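Local coordinates for uncharacterized protein PF1083 (PDB 3NRN) that is of unknown function but binds adenosine monophosphate and is probably an oxidoreductase of the flavin-containing amine oxidase family, at residues Glu167-Glu171 against Pro384-Glu388; Phe272-Gly278 against Gly311-Ala317; Leu292-Phe297 against Glu336-Phe341. All blocks are in the same frame, centred on the assembly; numbering follows the deposited sequence.

In the fold
Interaction 1 spans the most chain. Helix 165-178 comes first. More than two hundred residues later the loop between strand 374-376 and helix 388-402 returns to it. Interactions 2 and 3 both fall within that long excursion. Interaction 2 pairs strand 269-277 with strand 312-320 in the mixed sheet. Interaction 3 joins the loop leading into strand 296-298 to the end of helix 326-340. Their segments alternate along the chain, so these two loops cross. They also touch: F272 packs on I294 and L337, and L274 on F341. Interaction 1 stands apart, its nearest atoms about 10 Å from interaction 2 and about 11 Å from interaction 3.

Interaction 1: residues Glu167-Glu171 against Pro384-Glu388; sequences ELAKE and PGGIE
E167 on helix 165-178 accepts a hydrogen bond from the backbone of G385, in the loop that leads into helix 388-402. G385 N lies 3.1 Å from E167 OE2, with an N-H...O angle of 150°. It meets the syn side of that oxygen, slightly out of the carboxylate plane. E167 CG stands anti to the backbone N (chi1 179°) and the chain then bends at chi2 (51°), which turns the carboxylate to the loop.

A second acid is close. E167 OE2 is 2.5 Å from E171 OE2, so one of the two groups probably holds a proton. D156 brings another carboxylate near E171.

The remaining contacts are packing. K170 runs extended alongside the P384 ring, with K170 CD 3.8 Å from P384 CB. K170 CB sits equally close to G385 CA. A CB on G385 would crowd K170 CB, and the backbone angles there also call for glycine. I387 lies crosswise to E171, with E171 CG 3.9 Å from I387 CG1. F151 of helix 142-156 touches both of these side chains.

Cutting E167 back to an alanine would take away the carboxylate, and G385 N would probably lose this acceptor and E171 its close oxygen partner. The clustered acids are likely to raise the pKa of at least one group, and a proton held between E167 and E171 would ease their repulsion.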
loop_
_atom_site.group_PDB
_atom_site.type_symbol
_atom_site.label_atom_id
_atom_site.label_comp_id
_atom_site.label_asym_id
_atom_site.label_seq_id
_atom_site.Cartn_x
_atom_site.Cartn_y
_atom_site.Cartn_z
ATOM N N GLU A 167 -8.423 -5.905 13.979
ATOM C CA GLU A 167 -7.684 -5.336 12.859
ATOM C C GLU A 167 -7.422 -3.858 13.091
ATOM O O GLU A 167 -6.302 -3.389 12.893
ATOM C CB GLU A 167 -8.448 -5.535 11.550
ATOM C CG GLU A 167 -7.760 -4.957 10.316
ATOM C CD GLU A 167 -6.308 -5.388 10.180
ATOM O OE1 GLU A 167 -5.988 -6.542 10.523
ATOM O OE2 GLU A 167 -5.483 -4.573 9.713
ATOM N N LEU A 168 -8.447 -3.123 13.519
ATOM C CA LEU A 168 -8.275 -1.695 13.779
ATOM C C LEU A 168 -7.275 -1.483 14.905
ATOM O O LEU A 168 -6.447 -0.571 14.853
ATOM C CB LEU A 168 -9.604 -1.034 14.171
ATOM C CG LEU A 168 -9.455 0.445 14.554
ATOM C CD1 LEU A 168 -8.997 1.227 13.337
ATOM C CD2 LEU A 168 -10.771 1.002 15.075
ATOM N N ALA A 169 -7.368 -2.323 15.931
ATOM C CA ALA A 169 -6.466 -2.229 17.071
ATOM C C ALA A 169 -5.027 -2.426 16.605
ATOM O O ALA A 169 -4.128 -1.707 17.030
ATOM C CB ALA A 169 -6.830 -3.281 18.120
ATOM N N LYS A 170 -4.813 -3.402 15.732
ATOM C CA LYS A 170 -3.468 -3.671 15.232
ATOM C C LYS A 170 -2.941 -2.529 14.369
ATOM O O LYS A 170 -1.749 -2.214 14.401
ATOM C CB LYS A 170 -3.449 -4.998 14.469
ATOM C CG LYS A 170 -3.583 -6.202 15.397
ATOM C CD LYS A 170 -3.647 -7.494 14.623
ATOM C CE LYS A 170 -3.602 -8.692 15.550
ATOM N NZ LYS A 170 -3.665 -9.976 14.790
ATOM N N GLU A 171 -3.824 -1.901 13.602
ATOM C CA GLU A 171 -3.415 -0.769 12.778
ATOM C C GLU A 171 -3.138 0.421 13.701
ATOM O O GLU A 171 -2.289 1.270 13.413
ATOM C CB GLU A 171 -4.509 -0.442 11.757
ATOM C CG GLU A 171 -4.540 -1.441 10.605
ATOM C CD GLU A 171 -5.709 -1.244 9.667
ATOM O OE1 GLU A 171 -6.133 -0.089 9.462
ATOM O OE2 GLU A 171 -6.195 -2.252 9.116
ATOM N N PRO A 384 -1.912 -8.827 9.250
ATOM C CA PRO A 384 -2.799 -8.006 10.081
ATOM C C PRO A 384 -2.070 -6.780 10.619
ATOM O O PRO A 384 -0.946 -6.887 11.111
ATOM C CB PRO A 384 -3.218 -8.968 11.191
ATOM C CG PRO A 384 -3.242 -10.288 10.480
ATOM C CD PRO A 384 -1.946 -10.234 9.687
ATOM N N GLY A 385 -2.712 -5.621 10.507
ATOM C CA GLY A 385 -2.119 -4.387 10.984
ATOM C C GLY A 385 -1.262 -3.689 9.943
ATOM O O GLY A 385 -0.989 -2.499 10.064
ATOM N N GLY A 386 -0.836 -4.426 8.921
ATOM C CA GLY A 386 -0.003 -3.846 7.880
ATOM C C GLY A 386 -0.770 -3.006 6.882
ATOM O O GLY A 386 -1.550 -3.530 6.093
ATOM N N ILE A 387 -0.528 -1.698 6.902
ATOM C CA ILE A 387 -1.208 -0.764 6.012
ATOM C C ILE A 387 -0.507 -0.548 4.668
ATOM O O ILE A 387 0.687 -0.244 4.612
ATOM C CB ILE A 387 -1.396 0.608 6.719
ATOM C CG1 ILE A 387 -2.307 0.427 7.938
ATOM C CG2 ILE A 387 -1.965 1.631 5.755
ATOM C CD1 ILE A 387 -2.382 1.640 8.842
ATOM N N GLU A 388 -1.269 -0.717 3.593
ATOM C CA GLU A 388 -0.787 -0.538 2.223
ATOM C C GLU A 388 0.642 -1.037 1.945
ATOM O O GLU A 388 0.942 -2.196 2.204
ATOM C CB GLU A 388 -0.912 0.933 1.817
ATOM C CG GLU A 388 -0.846 1.143 0.318
ATOM C CD GLU A 388 -0.310 2.504 -0.046
ATOM O OE1 GLU A 388 0.667 2.932 0.603
ATOM O OE2 GLU A 388 -0.847 3.132 -0.985
#

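Interaction 2: residues Phe272-Gly278 against Gly311-Ala317; sequences FNLAVPG and GYTLIMA
This is an antiparallel pairing of two neighbouring strands, 269-277 and 312-320, inside the mixed sheet. Six backbone hydrogen bonds join the residue pairs F272-A317, L274-I315 and V276-T313, two bonds to a pair. L274 N to I315 O is 2.7 Å and nearly straight at 178°. A seventh bond, from G278 to G311, extends the ladder past the strand ends. G278 N lies 3.1 Å from G311 O, above the carbonyl plane and so not on a lone pair. T313 OG1 gives G278 O a weak hydrogen bond.

One face carries F272, L274, V276, T313, I315 and A317. There V276 CG1 meets I315 CG1 at 3.8 Å. V276 CG2 presses on T313 CB at 3.2 Å, tighter than usual. Helix 326-340 covers part of this face, and its W334 meets the F272 ring edge-to-face.

The other face carries N273, A275, P277, Y312, L314 and M316. P277 CG comes within 3.3 Å of Y312 CE1, an approach oblique to the ring. V276 O lies at the ring edge, 3.6 Å from Y312 CD1. Y312 CG is anti to its own carbonyl carbon (chi1 -82°), which swings the ring across P277. The Y312 hydroxyl hydrogen-bonds to E345. N273 OD1 lies 3.7 Å from CG of M316, a selenomethionine, while N273 ND2 hydrogen-bonds to L348 and Q350.

N273 OD1 is buried and has no polar partner in the model. The hydrogen bonds of the amide are made by ND2, and the backbone ladder supplies most of the polar bonding between the strands.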
loop_
_atom_site.group_PDB
_atom_site.type_symbol
_atom_site.label_atom_id
_atom_site.label_comp_id
_atom_site.label_asym_id
_atom_site.label_seq_id
_atom_site.Cartn_x
_atom_site.Cartn_y
_atom_site.Cartn_z
ATOM N N PHE A 272 -7.849 11.143 -7.144
ATOM C CA PHE A 272 -8.057 12.425 -7.796
ATOM C C PHE A 272 -6.751 13.200 -7.806
ATOM O O PHE A 272 -6.170 13.473 -6.759
ATOM C CB PHE A 272 -9.135 13.222 -7.052
ATOM C CG PHE A 272 -10.502 12.603 -7.133
ATOM C CD1 PHE A 272 -11.373 12.942 -8.162
ATOM C CD2 PHE A 272 -10.904 11.646 -6.203
ATOM C CE1 PHE A 272 -12.627 12.339 -8.267
ATOM C CE2 PHE A 272 -12.155 11.036 -6.300
ATOM C CZ PHE A 272 -13.018 11.383 -7.334
ATOM N N ASN A 273 -6.284 13.537 -8.998
ATOM C CA ASN A 273 -5.052 14.299 -9.144
ATOM C C ASN A 273 -5.501 15.722 -9.478
ATOM O O ASN A 273 -6.080 15.958 -10.535
ATOM C CB ASN A 273 -4.214 13.700 -10.275
ATOM C CG ASN A 273 -3.866 12.231 -10.031
ATOM O OD1 ASN A 273 -2.987 11.919 -9.233
ATOM N ND2 ASN A 273 -4.569 11.329 -10.710
ATOM N N LEU A 274 -5.239 16.656 -8.566
ATOM C CA LEU A 274 -5.663 18.046 -8.728
ATOM C C LEU A 274 -4.504 19.032 -8.849
ATOM O O LEU A 274 -3.594 19.037 -8.022
ATOM C CB LEU A 274 -6.541 18.443 -7.533
ATOM C CG LEU A 274 -7.253 19.798 -7.541
ATOM C CD1 LEU A 274 -8.400 19.765 -8.542
ATOM C CD2 LEU A 274 -7.786 20.104 -6.145
ATOM N N ALA A 275 -4.548 19.874 -9.877
ATOM C CA ALA A 275 -3.500 20.872 -10.097
ATOM C C ALA A 275 -3.940 22.228 -9.553
ATOM O O ALA A 275 -4.667 22.966 -10.217
ATOM C CB ALA A 275 -3.186 20.980 -11.584
ATOM N N VAL A 276 -3.500 22.546 -8.341
ATOM C CA VAL A 276 -3.852 23.809 -7.710
ATOM C C VAL A 276 -2.768 24.859 -7.967
ATOM O O VAL A 276 -1.589 24.640 -7.684
ATOM C CB VAL A 276 -4.056 23.636 -6.181
ATOM C CG1 VAL A 276 -5.067 22.526 -5.912
ATOM C CG2 VAL A 276 -2.739 23.313 -5.508
ATOM N N PRO A 277 -3.159 26.011 -8.531
ATOM C CA PRO A 277 -2.215 27.093 -8.827
ATOM C C PRO A 277 -1.616 27.723 -7.574
ATOM O O PRO A 277 -2.306 27.906 -6.570
ATOM C CB PRO A 277 -3.069 28.089 -9.610
ATOM C CG PRO A 277 -4.098 27.220 -10.266
ATOM C CD PRO A 277 -4.467 26.276 -9.154
ATOM N N GLY A 278 -0.327 28.043 -7.629
ATOM C CA GLY A 278 0.307 28.687 -6.493
ATOM C C GLY A 278 1.248 27.872 -5.630
ATOM O O GLY A 278 1.858 26.902 -6.078
ATOM N N GLY A 311 4.721 26.586 -11.226
ATOM C CA GLY A 311 3.639 27.451 -10.783
ATOM C C GLY A 311 2.416 26.697 -10.304
ATOM O O GLY A 311 1.337 27.277 -10.131
ATOM N N TYR A 312 2.580 25.398 -10.083
ATOM C CA TYR A 312 1.481 24.563 -9.623
ATOM C C TYR A 312 1.854 23.669 -8.454
ATOM O O TYR A 312 3.025 23.367 -8.228
ATOM C CB TYR A 312 0.972 23.684 -10.763
ATOM C CG TYR A 312 0.015 24.371 -11.700
ATOM C CD1 TYR A 312 -1.265 24.722 -11.280
ATOM C CD2 TYR A 312 0.380 24.655 -13.015
ATOM C CE1 TYR A 312 -2.160 25.335 -12.148
ATOM C CE2 TYR A 312 -0.506 25.270 -13.891
ATOM C CZ TYR A 312 -1.775 25.605 -13.451
ATOM O OH TYR A 312 -2.659 26.206 -14.320
ATOM N N THR A 313 0.836 23.262 -7.709
ATOM C CA THR A 313 1.009 22.364 -6.584
ATOM C C THR A 313 0.200 21.124 -6.954
ATOM O O THR A 313 -0.855 21.233 -7.583
ATOM C CB THR A 313 0.449 22.964 -5.288
ATOM O OG1 THR A 313 1.075 24.228 -5.035
ATOM C CG2 THR A 313 0.713 22.033 -4.123
ATOM N N LEU A 314 0.700 19.951 -6.581
ATOM C CA LEU A 314 0.014 18.708 -6.890
ATOM C C LEU A 314 -0.732 18.175 -5.670
ATOM O O LEU A 314 -0.140 17.939 -4.621
ATOM C CB LEU A 314 1.022 17.669 -7.400
ATOM C CG LEU A 314 0.540 16.236 -7.660
ATOM C CD1 LEU A 314 -0.729 16.249 -8.500
ATOM C CD2 LEU A 314 1.645 15.448 -8.364
ATOM N N ILE A 315 -2.043 18.012 -5.813
ATOM C CA ILE A 315 -2.876 17.493 -4.735
ATOM C C ILE A 315 -3.419 16.135 -5.166
ATOM O O ILE A 315 -3.893 15.982 -6.291
ATOM C CB ILE A 315 -4.074 18.431 -4.442
ATOM C CG1 ILE A 315 -3.582 19.717 -3.776
ATOM C CG2 ILE A 315 -5.106 17.711 -3.559
ATOM C CD1 ILE A 315 -3.016 19.520 -2.389
HETATM N N MSE A 316 -3.336 15.151 -4.276
HETATM C CA MSE A 316 -3.843 13.813 -4.571
HETATM C C MSE A 316 -4.830 13.421 -3.486
HETATM O O MSE A 316 -4.489 13.422 -2.302
HETATM C CB MSE A 316 -2.706 12.780 -4.618
HETATM C CG MSE A 316 -1.802 12.831 -5.861
HETATM SE SE MSE A 316 -0.598 11.455 -5.848
HETATM C CE MSE A 316 0.263 11.712 -7.371
ATOM N N ALA A 317 -6.053 13.097 -3.891
ATOM C CA ALA A 317 -7.088 12.701 -2.946
ATOM C C ALA A 317 -7.474 11.254 -3.190
ATOM O O ALA A 317 -7.504 10.789 -4.332
ATOM C CB ALA A 317 -8.316 13.601 -3.090
#

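Interaction 3: residues Leu292-Phe297 against Glu336-Phe341; sequences LMINGF and ELLEIF
A helix-to-loop contact fixes helix 326-340 against the chain entering strand 296-298, over the face of the mixed sheet that carries F272 and L274. Its polar part is a fork: the carboxylate of E336 accepts two successive backbone N-H groups. M293 N is 2.9 Å from E336 OE2, and I294 N is 3.1 Å from E336 OE1. Both bonds are fairly straight. Each oxygen uses its syn lone pair, so the two donors arrive on the inner sides of the carboxylate. E336 CG lies anti to the carbonyl carbon (chi1 -58°) and the chain runs extended beyond it, which carries the acid out to the loop.

Two side chains of segment 292-297 flank the acid. L292 runs antiparallel alongside the E336 chain, with L292 CB 3.2 Å from E336 OE2. I294 does the same beside OE1.

Apolar contacts follow toward the helix end. The CD1 methyls of L292 and I340 meet end on, with L292 CD1 3.9 Å from I340 CD1. F297 and F341 then form a T-shaped pair. The edge of F341 points at one face of F297, the planes stand at 73°, and the centroids are 5.6 Å apart. F341 is the first residue beyond the helix. It also packs on L274 and V276 of strand 269-277, while F297 lies on A317 of strand 312-320.

With both oxygens engaged, the carboxylate has little freedom to rotate. Two N-H donors would probably stabilise its negative charge in this buried setting.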
loop_
_atom_site.group_PDB
_atom_site.type_symbol
_atom_site.label_atom_id
_atom_site.label_comp_id
_atom_site.label_asym_id
_atom_site.label_seq_id
_atom_site.Cartn_x
_atom_site.Cartn_y
_atom_site.Cartn_z
ATOM N N LEU A 292 -17.034 13.515 4.057
ATOM C CA LEU A 292 -17.061 13.540 2.591
ATOM C C LEU A 292 -16.909 12.127 2.020
ATOM O O LEU A 292 -16.545 11.199 2.748
ATOM C CB LEU A 292 -15.931 14.429 2.054
ATOM C CG LEU A 292 -15.741 15.838 2.637
ATOM C CD1 LEU A 292 -14.676 16.563 1.820
ATOM C CD2 LEU A 292 -17.053 16.627 2.615
HETATM N N MSE A 293 -17.200 11.954 0.730
HETATM C CA MSE A 293 -17.039 10.640 0.111
HETATM C C MSE A 293 -15.518 10.443 0.042
HETATM O O MSE A 293 -15.016 9.353 0.306
HETATM C CB MSE A 293 -17.681 10.585 -1.291
HETATM C CG MSE A 293 -17.925 9.143 -1.812
HETATM SE SE MSE A 293 -18.958 8.978 -3.322
HETATM C CE MSE A 293 -20.596 9.083 -2.615
ATOM N N ILE A 294 -14.793 11.510 -0.300
ATOM C CA ILE A 294 -13.331 11.468 -0.329
ATOM C C ILE A 294 -12.954 11.124 1.116
ATOM O O ILE A 294 -13.643 11.535 2.048
ATOM C CB ILE A 294 -12.703 12.855 -0.671
ATOM C CG1 ILE A 294 -13.002 13.253 -2.119
ATOM C CG2 ILE A 294 -11.194 12.824 -0.423
ATOM C CD1 ILE A 294 -12.538 12.274 -3.143
ATOM N N ASN A 295 -11.870 10.379 1.303
ATOM C CA ASN A 295 -11.447 9.978 2.644
ATOM C C ASN A 295 -10.316 10.829 3.192
ATOM O O ASN A 295 -10.146 10.950 4.413
ATOM C CB ASN A 295 -11.015 8.510 2.628
ATOM C CG ASN A 295 -12.122 7.591 2.170
ATOM O OD1 ASN A 295 -11.922 6.744 1.303
ATOM N ND2 ASN A 295 -13.303 7.756 2.752
ATOM N N GLY A 296 -9.539 11.408 2.284
ATOM C CA GLY A 296 -8.429 12.248 2.685
ATOM C C GLY A 296 -7.591 12.634 1.486
ATOM O O GLY A 296 -7.815 12.141 0.379
ATOM N N PHE A 297 -6.628 13.524 1.693
ATOM C CA PHE A 297 -5.766 13.941 0.600
ATOM C C PHE A 297 -4.405 14.384 1.111
ATOM O O PHE A 297 -4.242 14.669 2.296
ATOM C CB PHE A 297 -6.433 15.064 -0.212
ATOM C CG PHE A 297 -6.695 16.328 0.572
ATOM C CD1 PHE A 297 -5.689 17.273 0.762
ATOM C CD2 PHE A 297 -7.958 16.577 1.109
ATOM C CE1 PHE A 297 -5.934 18.448 1.470
ATOM C CE2 PHE A 297 -8.215 17.749 1.822
ATOM C CZ PHE A 297 -7.197 18.688 2.002
ATOM N N GLU A 336 -16.401 17.980 -4.358
ATOM C CA GLU A 336 -15.880 18.235 -3.017
ATOM C C GLU A 336 -14.539 18.953 -3.085
ATOM O O GLU A 336 -14.246 19.813 -2.253
ATOM C CB GLU A 336 -15.731 16.921 -2.245
ATOM C CG GLU A 336 -17.027 16.130 -2.120
ATOM C CD GLU A 336 -16.848 14.809 -1.403
ATOM O OE1 GLU A 336 -15.854 14.108 -1.685
ATOM O OE2 GLU A 336 -17.704 14.461 -0.565
ATOM N N LEU A 337 -13.728 18.603 -4.080
ATOM C CA LEU A 337 -12.423 19.227 -4.248
ATOM C C LEU A 337 -12.567 20.672 -4.717
ATOM O O LEU A 337 -11.746 21.523 -4.382
ATOM C CB LEU A 337 -11.570 18.424 -5.238
ATOM C CG LEU A 337 -11.035 17.083 -4.710
ATOM C CD1 LEU A 337 -10.264 16.346 -5.804
ATOM C CD2 LEU A 337 -10.129 17.341 -3.516
ATOM N N LEU A 338 -13.610 20.950 -5.491
ATOM C CA LEU A 338 -13.843 22.311 -5.966
ATOM C C LEU A 338 -14.193 23.184 -4.759
ATOM O O LEU A 338 -13.733 24.321 -4.641
ATOM C CB LEU A 338 -14.989 22.330 -6.985
ATOM C CG LEU A 338 -15.322 23.648 -7.696
ATOM C CD1 LEU A 338 -16.218 23.371 -8.904
ATOM C CD2 LEU A 338 -16.006 24.609 -6.729
ATOM N N GLU A 339 -15.000 22.635 -3.858
ATOM C CA GLU A 339 -15.416 23.347 -2.659
ATOM C C GLU A 339 -14.234 23.618 -1.729
ATOM O O GLU A 339 -14.171 24.667 -1.092
ATOM C CB GLU A 339 -16.492 22.538 -1.927
ATOM C CG GLU A 339 -16.962 23.134 -0.607
ATOM C CD GLU A 339 -17.353 24.601 -0.718
ATOM O OE1 GLU A 339 -18.018 24.971 -1.711
ATOM O OE2 GLU A 339 -17.001 25.382 0.193
ATOM N N ILE A 340 -13.297 22.675 -1.658
ATOM C CA ILE A 340 -12.124 22.821 -0.796
ATOM C C ILE A 340 -11.048 23.653 -1.476
ATOM O O ILE A 340 -10.390 24.474 -0.834
ATOM C CB ILE A 340 -11.515 21.447 -0.424
ATOM C CG1 ILE A 340 -12.562 20.586 0.284
ATOM C CG2 ILE A 340 -10.300 21.641 0.476
ATOM C CD1 ILE A 340 -12.092 19.180 0.599
ATOM N N PHE A 341 -10.875 23.420 -2.776
ATOM C CA PHE A 341 -9.891 24.126 -3.596
ATOM C C PHE A 341 -10.599 24.793 -4.776
ATOM O O PHE A 341 -10.689 24.217 -5.861
ATOM C CB PHE A 341 -8.846 23.151 -4.142
ATOM C CG PHE A 341 -8.002 22.506 -3.087
ATOM C CD1 PHE A 341 -7.012 23.231 -2.428
ATOM C CD2 PHE A 341 -8.184 21.167 -2.759
ATOM C CE1 PHE A 341 -6.215 22.631 -1.460
ATOM C CE2 PHE A 341 -7.393 20.557 -1.793
ATOM C CZ PHE A 341 -6.404 21.290 -1.141
#